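Local coordinates for protein putative alpha-L-fucosidase (Bacteroides thetaiotaomicron, PDB 4H41) that is a putative alpha-L-fucosidase, probably hydrolysing fucose linkages in host glycans during carbohydrate metabolism, and is built on a closed eight-stranded alpha/beta barrel, at residues W56-D59 and F60-K64; V102-Y105 and L106-E110; F311-H315 and F316-Q320; L329-R332 and Y333-Y336. One frame throughout, in Å; residues are numbered along the deposited sequence.

All four contacts are local and follow one another along the chain; each lies within one continuous segment, so none closes a long loop and none nests in or crosses another. Contact 1 lies on helix 53-65, which links the first two barrel strands. Contact 2, on helix 101-111, precedes strand 115-119 and packs against contact 1 through Trp56, Phe60, Met104, Tyr105 and Leu108. Contact 3 follows the last barrel strand, 307-310, and returns to the start of the barrel, where Ser314 and Ser318 bond the carboxylate of Asp59. Contact 4, on the C-terminal helix 324-337, packs on contact 3 and reaches contact 1 through Tyr330 OH and His62 O.

Contact 1. Residues W56-D59 and F60-K64; sequences WDLD and FQHMK
Leu58 and His62, one helical turn apart, lean obliquely together, with Leu58 CG 3.7 Å from His62 NE2. The carbonyl oxygen Leu58 O lies over one face of the imidazole, whereas Asp59 OD1 meets its edge in the ring plane, 3.7 Å from His62 CD2; carboxylate and ring stand at nearly a right angle (89°). Along another side of the helix, Asp57 carries its CG anti to the backbone N (chi1 172°), which brings OD2 within 2.9 Å of Gln61 NE2. This hydrogen bond leaves in the amide plane of Gln61 but reaches OD2 from above the carboxylate plane, while OD1 is taken by Tyr112 and Lys111. On the buried side, Trp56 CE3 approaches Phe60 CE1 obliquely at 4.1 Å, and the methyl of Met63, a selenomethionine, comes to the edge of the indole, with CE 4.2 Å from Trp56 CZ3. The same residue sets its SE over one face of the Phe60 ring, offset toward the rim. Helix 53-65 is the crossover between parallel strands 34-39 and 70-73. Trp56 and Phe60 pack on helix 101-111, Met63 rests on strand 34-39 and helix 313-316, and Asp59 bonds Ser314 and Ser318.

Contact 2. Residues V102-Y105 and L106-E110; sequences VDMY and LRLAE
Residues Val102 to Glu110 form a regular stretch of alpha helix, in which Leu106, Arg107, Leu108 and Ala109 each donate a backbone N-H to the carbonyl oxygen four residues earlier, from Val102 O to Tyr105 O. The polar side is held by the salt bridge between Asp103 and Arg107. Asp103 holds CG anti to the backbone N (chi1 165°), and the arginine bends at chi3 (-69°), which brings the two groups together. Arg107 NE and NH2 both lie 3.0 Å from Asp103 OD2, and a weak bond of 3.5 Å joins NE to OD1. The acceptor lies in the guanidinium plane, yet both nitrogens reach OD2 from the same face of the carboxylate, the two planes being 44° apart. One face of the guanidinium rests against Met104 CA, 3.7 Å from Arg107 NH2. Asp103 OD1 also bonds Tyr154, and Arg107 NH1 pairs with Glu53, so the bridge is one link between neighbouring groups. Apolar pairs line other sides of the helix. Val102 CG1 and Leu106 CD1 run side by side at 3.7 Å, whereas selenomethionine Met104 crosses Leu108 obliquely, its CG 4.1 Å from Leu108 CD1. Val102, Tyr105, Leu106 and Ala109 pack on strand 115-119, Val102 and Tyr105 also reach strand 70-73, and Met104 and Leu108 lie on helix 53-65, where Tyr105 meets Trp56 edge-to-face.

Contact 3. Residues F311-H315 and F316-Q320; sequences FEFSH and FMSPQ
Phe316 carries CB of His315 over the centre of its ring, a CH-pi contact with that carbon 3.7 Å from the ring centroid and 13° off the normal. The edge of the same ring meets Phe311, with Phe316 CE2 4.1 Å from Phe311 CE1. A leucine in place of Phe316 would probably leave His315 CB without an aromatic face and open a gap beside Phe311. Phe313 points its ring, CG anti to the backbone N (chi1 -180°), back beneath the chain that follows the short helix: Met317 C and Ser318 CA lie over one face, and Met317 CB is 3.8 Å from Phe313 CD2. Glu312, preceded by a cis peptide bond, is the N-cap of helix 313-316: its OE1 accepts the capping bond from His315 N at 2.9 Å and a further His-carboxylate bond from His315 ND1 at 2.7 Å. The two donors come from opposite faces of the carboxylate plane, and the ND1 bond lies in the imidazole plane, which fixes the ring's rotation. Glu312 OE2 bonds Asp40 N, and His315 NE2 bonds Pro47 O. Ser318 OG, also hydrogen-bonded to Asp59 OD1 of helix 53-65, accepts from Gln320 N at 2.9 Å, an ST turn leading out of a short capped helix after the eighth strand of a TIM barrel.

Contact 4. Residues L329-R332 and Y333-Y336; sequences LYDR and YREY
Tyr330 and Arg334 meet on successive turns of helix 324-337, with Arg334 NE 3.8 Å from Tyr330 CE2 and the arginine CG lying toward the rim of one ring face. Ring and guanidinium planes are 58° apart. The closely packed side belongs to the tyrosines: Tyr330 OH bonds His62 O, Tyr333 OH bonds Ile34 N, and Tyr333 and Tyr336 lie against helix 290-302. The less buried side is polar. Asp331 OD1 stays 4.2 Å from Arg334 NH2, beyond a direct salt bridge, and a water closes the interval by donating to OD1 at 2.6 Å and accepting from NH2 at 2.7 Å; Arg334 NH1 bonds the backbone oxygen Ile339 O. Next to it, Arg332 folds back through bends at chi2 (-67°) and chi3 (73°) to lie alongside Glu335. Arg332 NE lies 3.2 Å and Arg332 NH2 3.1 Å from Glu335 OE1, both reaching that oxygen from one face of the carboxylate, and a weak bond joins NH2 to OE2. With an alanine at Glu335, Arg332 NE and NH2 would probably lose these acceptors, leaving the guanidinium less firmly oriented. Since Arg332 NH1 also bonds Asn50 O of the third subunit, the salt bridge probably helps orient the arginine at a subunit boundary while partly offsetting its charge.

Contact 1. Residues W56-D59 and F60-K64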
loop_
_atom_site.group_PDB
_atom_site.type_symbol
_atom_site.label_atom_id
_atom_site.label_comp_id
_atom_site.label_asym_id
_atom_site.label_seq_id
_atom_site.Cartn_x
_atom_site.Cartn_y
_atom_site.Cartn_z
ATOM N N TRP B 56 -20.403 0.368 -9.935
ATOM C CA TRP B 56 -21.213 0.583 -8.721
ATOM C C TRP B 56 -22.441 -0.304 -8.739
ATOM O O TRP B 56 -22.775 -0.901 -7.712
ATOM C CB TRP B 56 -21.581 2.051 -8.556
ATOM C CG TRP B 56 -20.505 2.814 -7.861
ATOM C CD1 TRP B 56 -19.675 3.754 -8.392
ATOM C CD2 TRP B 56 -20.104 2.643 -6.501
ATOM N NE1 TRP B 56 -18.809 4.214 -7.429
ATOM C CE2 TRP B 56 -19.043 3.540 -6.261
ATOM C CE3 TRP B 56 -20.496 1.776 -5.472
ATOM C CZ2 TRP B 56 -18.367 3.591 -5.026
ATOM C CZ3 TRP B 56 -19.896 1.913 -4.227
ATOM C CH2 TRP B 56 -18.838 2.807 -4.023
ATOM N N ASP B 57 -23.072 -0.487 -9.894
ATOM C CA ASP B 57 -24.213 -1.398 -10.013
ATOM C C ASP B 57 -23.803 -2.819 -9.616
ATOM O O ASP B 57 -24.497 -3.484 -8.838
ATOM C CB ASP B 57 -24.762 -1.384 -11.436
ATOM C CG ASP B 57 -25.820 -2.448 -11.650
ATOM O OD1 ASP B 57 -26.970 -2.231 -11.214
ATOM O OD2 ASP B 57 -25.468 -3.534 -12.144
ATOM N N LEU B 58 -22.675 -3.270 -10.120
ATOM C CA LEU B 58 -22.174 -4.606 -9.765
ATOM C C LEU B 58 -21.849 -4.698 -8.259
ATOM O O LEU B 58 -22.152 -5.707 -7.623
ATOM C CB LEU B 58 -20.945 -4.928 -10.612
ATOM C CG LEU B 58 -20.207 -6.232 -10.316
ATOM C CD1 LEU B 58 -21.126 -7.434 -10.543
ATOM C CD2 LEU B 58 -18.941 -6.365 -11.200
ATOM N N ASP B 59 -21.292 -3.633 -7.669
ATOM C CA ASP B 59 -21.021 -3.678 -6.232
ATOM C C ASP B 59 -22.289 -3.753 -5.426
ATOM O O ASP B 59 -22.322 -4.488 -4.429
ATOM C CB ASP B 59 -20.160 -2.492 -5.721
ATOM C CG ASP B 59 -18.984 -3.038 -4.954
ATOM O OD1 ASP B 59 -18.363 -3.995 -5.441
ATOM O OD2 ASP B 59 -18.705 -2.525 -3.846
ATOM N N PHE B 60 -23.341 -3.075 -5.853
ATOM C CA PHE B 60 -24.619 -3.156 -5.137
ATOM C C PHE B 60 -25.159 -4.597 -5.189
ATOM O O PHE B 60 -25.784 -5.064 -4.227
ATOM C CB PHE B 60 -25.625 -2.160 -5.689
ATOM C CG PHE B 60 -25.603 -0.814 -4.984
ATOM C CD1 PHE B 60 -24.485 0.019 -5.070
ATOM C CD2 PHE B 60 -26.706 -0.368 -4.260
ATOM C CE1 PHE B 60 -24.453 1.258 -4.422
ATOM C CE2 PHE B 60 -26.692 0.894 -3.648
ATOM C CZ PHE B 60 -25.581 1.713 -3.773
ATOM N N GLN B 61 -24.926 -5.312 -6.305
ATOM C CA GLN B 61 -25.298 -6.724 -6.416
ATOM C C GLN B 61 -24.517 -7.589 -5.412
ATOM O O GLN B 61 -25.124 -8.456 -4.769
ATOM C CB GLN B 61 -25.053 -7.249 -7.826
ATOM C CG GLN B 61 -25.928 -6.624 -8.904
ATOM C CD GLN B 61 -25.549 -7.168 -10.239
ATOM O OE1 GLN B 61 -25.530 -8.390 -10.423
ATOM N NE2 GLN B 61 -25.298 -6.301 -11.220
ATOM N N HIS B 62 -23.201 -7.313 -5.236
ATOM C CA HIS B 62 -22.366 -8.063 -4.272
ATOM C C HIS B 62 -22.862 -7.777 -2.850
ATOM O O HIS B 62 -22.890 -8.673 -2.009
ATOM C CB HIS B 62 -20.839 -7.723 -4.389
ATOM C CG HIS B 62 -20.181 -8.120 -5.688
ATOM N ND1 HIS B 62 -20.327 -9.397 -6.213
ATOM C CD2 HIS B 62 -19.316 -7.428 -6.459
ATOM C CE1 HIS B 62 -19.604 -9.418 -7.326
ATOM N NE2 HIS B 62 -18.985 -8.246 -7.525
HETATM N N MSE B 63 -23.317 -6.536 -2.595
HETATM C CA MSE B 63 -23.870 -6.161 -1.289
HETATM C C MSE B 63 -25.168 -6.870 -1.021
HETATM O O MSE B 63 -25.368 -7.428 0.054
HETATM C CB MSE B 63 -24.116 -4.644 -1.222
HETATM C CG MSE B 63 -22.865 -3.795 -1.229
HETATM SE SE MSE B 63 -23.463 -1.937 -1.425
HETATM C CE MSE B 63 -21.780 -1.152 -1.969
ATOM N N LYS B 64 -26.051 -6.891 -2.023
ATOM C CA LYS B 64 -27.362 -7.516 -1.867
ATOM C C LYS B 64 -27.252 -8.994 -1.553
ATOM O O LYS B 64 -28.013 -9.512 -0.720
ATOM C CB LYS B 64 -28.188 -7.318 -3.140
ATOM C CG LYS B 64 -29.657 -7.740 -3.041
ATOM C CD LYS B 64 -30.435 -6.784 -2.192
ATOM C CE LYS B 64 -31.907 -7.084 -2.121
ATOM N NZ LYS B 64 -32.535 -6.082 -1.239
#

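Contact 2. Residues V102-Y105 and L106-E110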
loop_
_atom_site.group_PDB
_atom_site.type_symbol
_atom_site.label_atom_id
_atom_site.label_comp_id
_atom_site.label_asym_id
_atom_site.label_seq_id
_atom_site.Cartn_x
_atom_site.Cartn_y
_atom_site.Cartn_z
ATOM N N VAL B 102 -25.013 11.386 -5.850
ATOM C CA VAL B 102 -26.229 11.293 -5.023
ATOM C C VAL B 102 -27.356 10.669 -5.870
ATOM O O VAL B 102 -27.987 9.700 -5.440
ATOM C CB VAL B 102 -26.616 12.649 -4.411
ATOM C CG1 VAL B 102 -27.923 12.543 -3.667
ATOM C CG2 VAL B 102 -25.528 13.121 -3.448
ATOM N N ASP B 103 -27.550 11.184 -7.087
ATOM C CA ASP B 103 -28.527 10.649 -8.037
ATOM C C ASP B 103 -28.230 9.173 -8.306
ATOM O O ASP B 103 -29.130 8.340 -8.253
ATOM C CB ASP B 103 -28.477 11.431 -9.357
ATOM C CG ASP B 103 -29.197 10.725 -10.499
ATOM O OD1 ASP B 103 -30.440 10.694 -10.483
ATOM O OD2 ASP B 103 -28.509 10.136 -11.369
HETATM N N MSE B 104 -26.964 8.848 -8.566
HETATM C CA MSE B 104 -26.584 7.479 -8.895
HETATM C C MSE B 104 -26.874 6.541 -7.756
HETATM O O MSE B 104 -27.494 5.499 -7.980
HETATM C CB MSE B 104 -25.089 7.385 -9.256
HETATM C CG MSE B 104 -24.704 6.029 -9.792
HETATM SE SE MSE B 104 -22.797 5.856 -9.853
HETATM C CE MSE B 104 -22.474 5.772 -7.914
ATOM N N TYR B 105 -26.411 6.873 -6.554
ATOM C CA TYR B 105 -26.644 6.002 -5.396
ATOM C C TYR B 105 -28.111 5.861 -5.066
ATOM O O TYR B 105 -28.537 4.778 -4.701
ATOM C CB TYR B 105 -25.892 6.491 -4.156
ATOM C CG TYR B 105 -24.398 6.378 -4.269
ATOM C CD1 TYR B 105 -23.794 5.195 -4.707
ATOM C CD2 TYR B 105 -23.567 7.407 -3.845
ATOM C CE1 TYR B 105 -22.413 5.062 -4.739
ATOM C CE2 TYR B 105 -22.181 7.280 -3.880
ATOM C CZ TYR B 105 -21.611 6.107 -4.325
ATOM O OH TYR B 105 -20.249 5.972 -4.324
ATOM N N LEU B 106 -28.885 6.934 -5.151
ATOM C CA LEU B 106 -30.332 6.846 -4.897
ATOM C C LEU B 106 -31.006 5.901 -5.898
ATOM O O LEU B 106 -31.854 5.103 -5.486
ATOM C CB LEU B 106 -30.958 8.213 -4.927
ATOM C CG LEU B 106 -30.698 9.046 -3.673
ATOM C CD1 LEU B 106 -31.037 10.500 -3.907
ATOM C CD2 LEU B 106 -31.517 8.554 -2.500
ATOM N N ARG B 107 -30.616 5.946 -7.178
ATOM C CA ARG B 107 -31.188 5.055 -8.202
ATOM C C ARG B 107 -30.770 3.612 -7.945
ATOM O O ARG B 107 -31.581 2.701 -8.075
ATOM C CB ARG B 107 -30.783 5.494 -9.615
ATOM C CG ARG B 107 -31.558 6.722 -10.078
ATOM C CD ARG B 107 -31.316 7.055 -11.541
ATOM N NE ARG B 107 -29.954 7.526 -11.780
ATOM C CZ ARG B 107 -28.940 6.814 -12.249
ATOM N NH1 ARG B 107 -29.104 5.530 -12.561
ATOM N NH2 ARG B 107 -27.743 7.376 -12.406
ATOM N N LEU B 108 -29.509 3.392 -7.567
ATOM C CA LEU B 108 -29.035 2.038 -7.294
ATOM C C LEU B 108 -29.699 1.490 -6.025
ATOM O O LEU B 108 -30.090 0.328 -6.006
ATOM C CB LEU B 108 -27.508 1.997 -7.171
ATOM C CG LEU B 108 -26.753 2.268 -8.466
ATOM C CD1 LEU B 108 -25.259 2.310 -8.218
ATOM C CD2 LEU B 108 -27.085 1.208 -9.554
ATOM N N ALA B 109 -29.855 2.319 -4.980
ATOM C CA ALA B 109 -30.528 1.884 -3.754
ATOM C C ALA B 109 -31.954 1.485 -4.053
ATOM O O ALA B 109 -32.418 0.462 -3.534
ATOM C CB ALA B 109 -30.487 2.973 -2.689
ATOM N N GLU B 110 -32.637 2.224 -4.937
ATOM C CA GLU B 110 -34.010 1.869 -5.271
ATOM C C GLU B 110 -34.064 0.572 -6.075
ATOM O O GLU B 110 -34.906 -0.290 -5.816
ATOM C CB GLU B 110 -34.676 2.994 -6.045
ATOM C CG GLU B 110 -36.131 2.693 -6.359
ATOM C CD GLU B 110 -36.923 3.830 -6.958
ATOM O OE1 GLU B 110 -36.347 4.929 -7.142
ATOM O OE2 GLU B 110 -38.115 3.602 -7.277
#

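Contact 3. Residues F311-H315 and F316-Q320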
loop_
_atom_site.group_PDB
_atom_site.type_symbol
_atom_site.label_atom_id
_atom_site.label_comp_id
_atom_site.label_asym_id
_atom_site.label_seq_id
_atom_site.Cartn_x
_atom_site.Cartn_y
_atom_site.Cartn_z
ATOM N N PHE B 311 -17.480 0.327 7.627
ATOM C CA PHE B 311 -16.580 1.116 6.785
ATOM C C PHE B 311 -15.526 0.083 6.360
ATOM O O PHE B 311 -14.722 -0.324 7.195
ATOM C CB PHE B 311 -15.971 2.316 7.498
ATOM C CG PHE B 311 -15.215 3.202 6.538
ATOM C CD1 PHE B 311 -13.927 2.883 6.144
ATOM C CD2 PHE B 311 -15.855 4.254 5.894
ATOM C CE1 PHE B 311 -13.277 3.606 5.163
ATOM C CE2 PHE B 311 -15.196 4.998 4.921
ATOM C CZ PHE B 311 -13.905 4.675 4.569
ATOM N N GLU B 312 -15.507 -0.394 5.113
ATOM C CA GLU B 312 -16.359 -0.025 3.985
ATOM C C GLU B 312 -16.394 -1.185 3.028
ATOM O O GLU B 312 -15.333 -1.715 2.694
ATOM C CB GLU B 312 -15.798 1.228 3.283
ATOM C CG GLU B 312 -16.741 1.815 2.245
ATOM C CD GLU B 312 -16.236 1.963 0.817
ATOM O OE1 GLU B 312 -15.238 1.297 0.471
ATOM O OE2 GLU B 312 -16.856 2.717 0.032
ATOM N N PHE B 313 -17.560 -1.574 2.594
ATOM C CA PHE B 313 -17.682 -2.758 1.741
ATOM C C PHE B 313 -16.888 -2.665 0.448
ATOM O O PHE B 313 -16.143 -3.611 0.136
ATOM C CB PHE B 313 -19.135 -3.037 1.419
ATOM C CG PHE B 313 -19.359 -4.239 0.549
ATOM C CD1 PHE B 313 -19.382 -4.120 -0.835
ATOM C CD2 PHE B 313 -19.597 -5.481 1.105
ATOM C CE1 PHE B 313 -19.562 -5.238 -1.645
ATOM C CE2 PHE B 313 -19.746 -6.603 0.291
ATOM C CZ PHE B 313 -19.748 -6.468 -1.079
ATOM N N SER B 314 -17.089 -1.598 -0.332
ATOM C CA SER B 314 -16.499 -1.522 -1.687
ATOM C C SER B 314 -14.978 -1.727 -1.735
ATOM O O SER B 314 -14.491 -2.306 -2.697
ATOM C CB SER B 314 -16.880 -0.238 -2.385
ATOM O OG SER B 314 -18.302 -0.208 -2.477
ATOM N N HIS B 315 -14.235 -1.165 -0.793
ATOM C CA HIS B 315 -12.790 -1.349 -0.766
ATOM C C HIS B 315 -12.366 -2.581 -0.015
ATOM O O HIS B 315 -11.344 -3.212 -0.371
ATOM C CB HIS B 315 -12.107 -0.148 -0.098
ATOM C CG HIS B 315 -12.040 1.083 -0.951
ATOM N ND1 HIS B 315 -13.107 1.939 -1.065
ATOM C CD2 HIS B 315 -11.016 1.573 -1.686
ATOM C CE1 HIS B 315 -12.706 2.920 -1.863
ATOM N NE2 HIS B 315 -11.440 2.756 -2.216
ATOM N N PHE B 316 -13.033 -2.864 1.110
ATOM C CA PHE B 316 -12.507 -3.849 2.038
ATOM C C PHE B 316 -13.210 -5.196 2.093
ATOM O O PHE B 316 -12.615 -6.111 2.646
ATOM C CB PHE B 316 -12.393 -3.232 3.427
ATOM C CG PHE B 316 -11.528 -1.989 3.372
ATOM C CD1 PHE B 316 -10.173 -2.079 3.098
ATOM C CD2 PHE B 316 -12.076 -0.726 3.554
ATOM C CE1 PHE B 316 -9.369 -0.939 3.024
ATOM C CE2 PHE B 316 -11.259 0.420 3.501
ATOM C CZ PHE B 316 -9.926 0.302 3.194
HETATM N N MSE B 317 -14.394 -5.362 1.498
HETATM C CA MSE B 317 -15.072 -6.654 1.454
HETATM C C MSE B 317 -15.567 -7.033 0.092
HETATM O O MSE B 317 -16.130 -8.104 -0.049
HETATM C CB MSE B 317 -16.260 -6.678 2.433
HETATM C CG MSE B 317 -15.902 -6.330 3.809
HETATM SE SE MSE B 317 -17.486 -6.480 5.012
HETATM C CE MSE B 317 -17.851 -8.390 4.753
ATOM N N SER B 318 -15.378 -6.220 -0.915
ATOM C CA SER B 318 -15.983 -6.547 -2.197
ATOM C C SER B 318 -15.155 -7.451 -3.066
ATOM O O SER B 318 -13.984 -7.183 -3.273
ATOM C CB SER B 318 -16.235 -5.271 -2.986
ATOM O OG SER B 318 -16.701 -5.572 -4.298
ATOM N N PRO B 319 -15.785 -8.406 -3.774
ATOM C CA PRO B 319 -15.056 -9.156 -4.818
ATOM C C PRO B 319 -14.509 -8.282 -5.957
ATOM O O PRO B 319 -13.586 -8.688 -6.666
ATOM C CB PRO B 319 -16.155 -10.108 -5.384
ATOM C CG PRO B 319 -17.110 -10.272 -4.285
ATOM C CD PRO B 319 -17.163 -8.904 -3.611
ATOM N N GLN B 320 -15.032 -7.052 -6.107
ATOM C CA GLN B 320 -14.584 -6.120 -7.133
ATOM C C GLN B 320 -13.470 -5.195 -6.671
ATOM O O GLN B 320 -12.873 -4.495 -7.505
ATOM C CB GLN B 320 -15.801 -5.266 -7.542
ATOM C CG GLN B 320 -15.604 -4.521 -8.840
ATOM C CD GLN B 320 -16.862 -3.839 -9.325
ATOM O OE1 GLN B 320 -16.943 -3.509 -10.492
ATOM N NE2 GLN B 320 -17.854 -3.553 -8.460
#

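Contact 4. Residues L329-R332 and Y333-Y336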
loop_
_atom_site.group_PDB
_atom_site.type_symbol
_atom_site.label_atom_id
_atom_site.label_comp_id
_atom_site.label_asym_id
_atom_site.label_seq_id
_atom_site.Cartn_x
_atom_site.Cartn_y
_atom_site.Cartn_z
ATOM N N LEU B 329 -11.891 -12.001 1.828
ATOM C CA LEU B 329 -12.631 -11.698 3.064
ATOM C C LEU B 329 -14.128 -11.982 2.875
ATOM O O LEU B 329 -14.774 -12.554 3.750
ATOM C CB LEU B 329 -12.453 -10.250 3.483
ATOM C CG LEU B 329 -13.183 -9.813 4.787
ATOM C CD1 LEU B 329 -12.888 -10.725 5.942
ATOM C CD2 LEU B 329 -12.712 -8.403 5.188
ATOM N N TYR B 330 -14.638 -11.606 1.718
ATOM C CA TYR B 330 -16.055 -11.832 1.371
ATOM C C TYR B 330 -16.375 -13.321 1.407
ATOM O O TYR B 330 -17.388 -13.702 1.962
ATOM C CB TYR B 330 -16.313 -11.267 -0.021
ATOM C CG TYR B 330 -17.750 -11.275 -0.496
ATOM C CD1 TYR B 330 -18.591 -10.201 -0.238
ATOM C CD2 TYR B 330 -18.199 -12.246 -1.375
ATOM C CE1 TYR B 330 -19.861 -10.123 -0.795
ATOM C CE2 TYR B 330 -19.479 -12.192 -1.923
ATOM C CZ TYR B 330 -20.288 -11.108 -1.661
ATOM O OH TYR B 330 -21.536 -11.039 -2.237
ATOM N N ASP B 331 -15.474 -14.155 0.875
ATOM C CA ASP B 331 -15.645 -15.615 0.889
ATOM C C ASP B 331 -15.600 -16.170 2.315
ATOM O O ASP B 331 -16.436 -16.981 2.655
ATOM C CB ASP B 331 -14.585 -16.283 0.036
ATOM C CG ASP B 331 -14.682 -16.000 -1.451
ATOM O OD1 ASP B 331 -15.744 -15.492 -1.895
ATOM O OD2 ASP B 331 -13.672 -16.237 -2.165
ATOM N N ARG B 332 -14.655 -15.725 3.145
ATOM C CA ARG B 332 -14.576 -16.199 4.556
ATOM C C ARG B 332 -15.823 -15.794 5.330
ATOM O O ARG B 332 -16.329 -16.570 6.154
ATOM C CB ARG B 332 -13.333 -15.646 5.264
ATOM C CG ARG B 332 -11.978 -15.967 4.643
ATOM C CD ARG B 332 -11.546 -17.432 4.678
ATOM N NE ARG B 332 -12.271 -18.291 3.737
ATOM C CZ ARG B 332 -12.153 -18.287 2.408
ATOM N NH1 ARG B 332 -11.276 -17.484 1.804
ATOM N NH2 ARG B 332 -12.895 -19.092 1.675
ATOM N N TYR B 333 -16.322 -14.578 5.067
ATOM C CA TYR B 333 -17.539 -14.031 5.685
ATOM C C TYR B 333 -18.753 -14.869 5.309
ATOM O O TYR B 333 -19.533 -15.285 6.180
ATOM C CB TYR B 333 -17.694 -12.570 5.250
ATOM C CG TYR B 333 -18.885 -11.872 5.827
ATOM C CD1 TYR B 333 -20.116 -11.930 5.198
ATOM C CD2 TYR B 333 -18.788 -11.151 7.012
ATOM C CE1 TYR B 333 -21.233 -11.289 5.733
ATOM C CE2 TYR B 333 -19.885 -10.459 7.529
ATOM C CZ TYR B 333 -21.111 -10.555 6.901
ATOM O OH TYR B 333 -22.205 -9.950 7.450
ATOM N N ARG B 334 -18.906 -15.175 4.029
ATOM C CA ARG B 334 -20.017 -16.009 3.583
ATOM C C ARG B 334 -19.969 -17.397 4.156
ATOM O O ARG B 334 -21.023 -17.991 4.420
ATOM C CB ARG B 334 -20.045 -16.114 2.047
ATOM C CG ARG B 334 -20.506 -14.835 1.365
ATOM C CD ARG B 334 -21.147 -15.109 0.035
ATOM N NE ARG B 334 -20.216 -15.794 -0.850
ATOM C CZ ARG B 334 -20.300 -17.063 -1.251
ATOM N NH1 ARG B 334 -21.294 -17.840 -0.832
ATOM N NH2 ARG B 334 -19.401 -17.559 -2.083
ATOM N N GLU B 335 -18.760 -17.958 4.306
ATOM C CA GLU B 335 -18.633 -19.282 4.883
ATOM C C GLU B 335 -19.075 -19.314 6.365
ATOM O O GLU B 335 -19.833 -20.176 6.785
ATOM C CB GLU B 335 -17.173 -19.776 4.744
ATOM C CG GLU B 335 -16.894 -20.203 3.324
ATOM C CD GLU B 335 -15.469 -20.608 3.004
ATOM O OE1 GLU B 335 -14.608 -20.481 3.902
ATOM O OE2 GLU B 335 -15.190 -20.923 1.824
ATOM N N TYR B 336 -18.650 -18.345 7.135
ATOM C CA TYR B 336 -18.992 -18.239 8.561
ATOM C C TYR B 336 -20.459 -17.993 8.789
ATOM O O TYR B 336 -21.008 -18.550 9.736
ATOM C CB TYR B 336 -18.149 -17.118 9.181
ATOM C CG TYR B 336 -18.447 -16.811 10.630
ATOM C CD1 TYR B 336 -17.915 -17.586 11.656
ATOM C CD2 TYR B 336 -19.280 -15.757 10.979
ATOM C CE1 TYR B 336 -18.189 -17.295 12.996
ATOM C CE2 TYR B 336 -19.586 -15.481 12.317
ATOM C CZ TYR B 336 -18.993 -16.211 13.316
ATOM O OH TYR B 336 -19.301 -15.878 14.614
HETATM O O HOH W 1 -18.173 -15.300 -2.909
#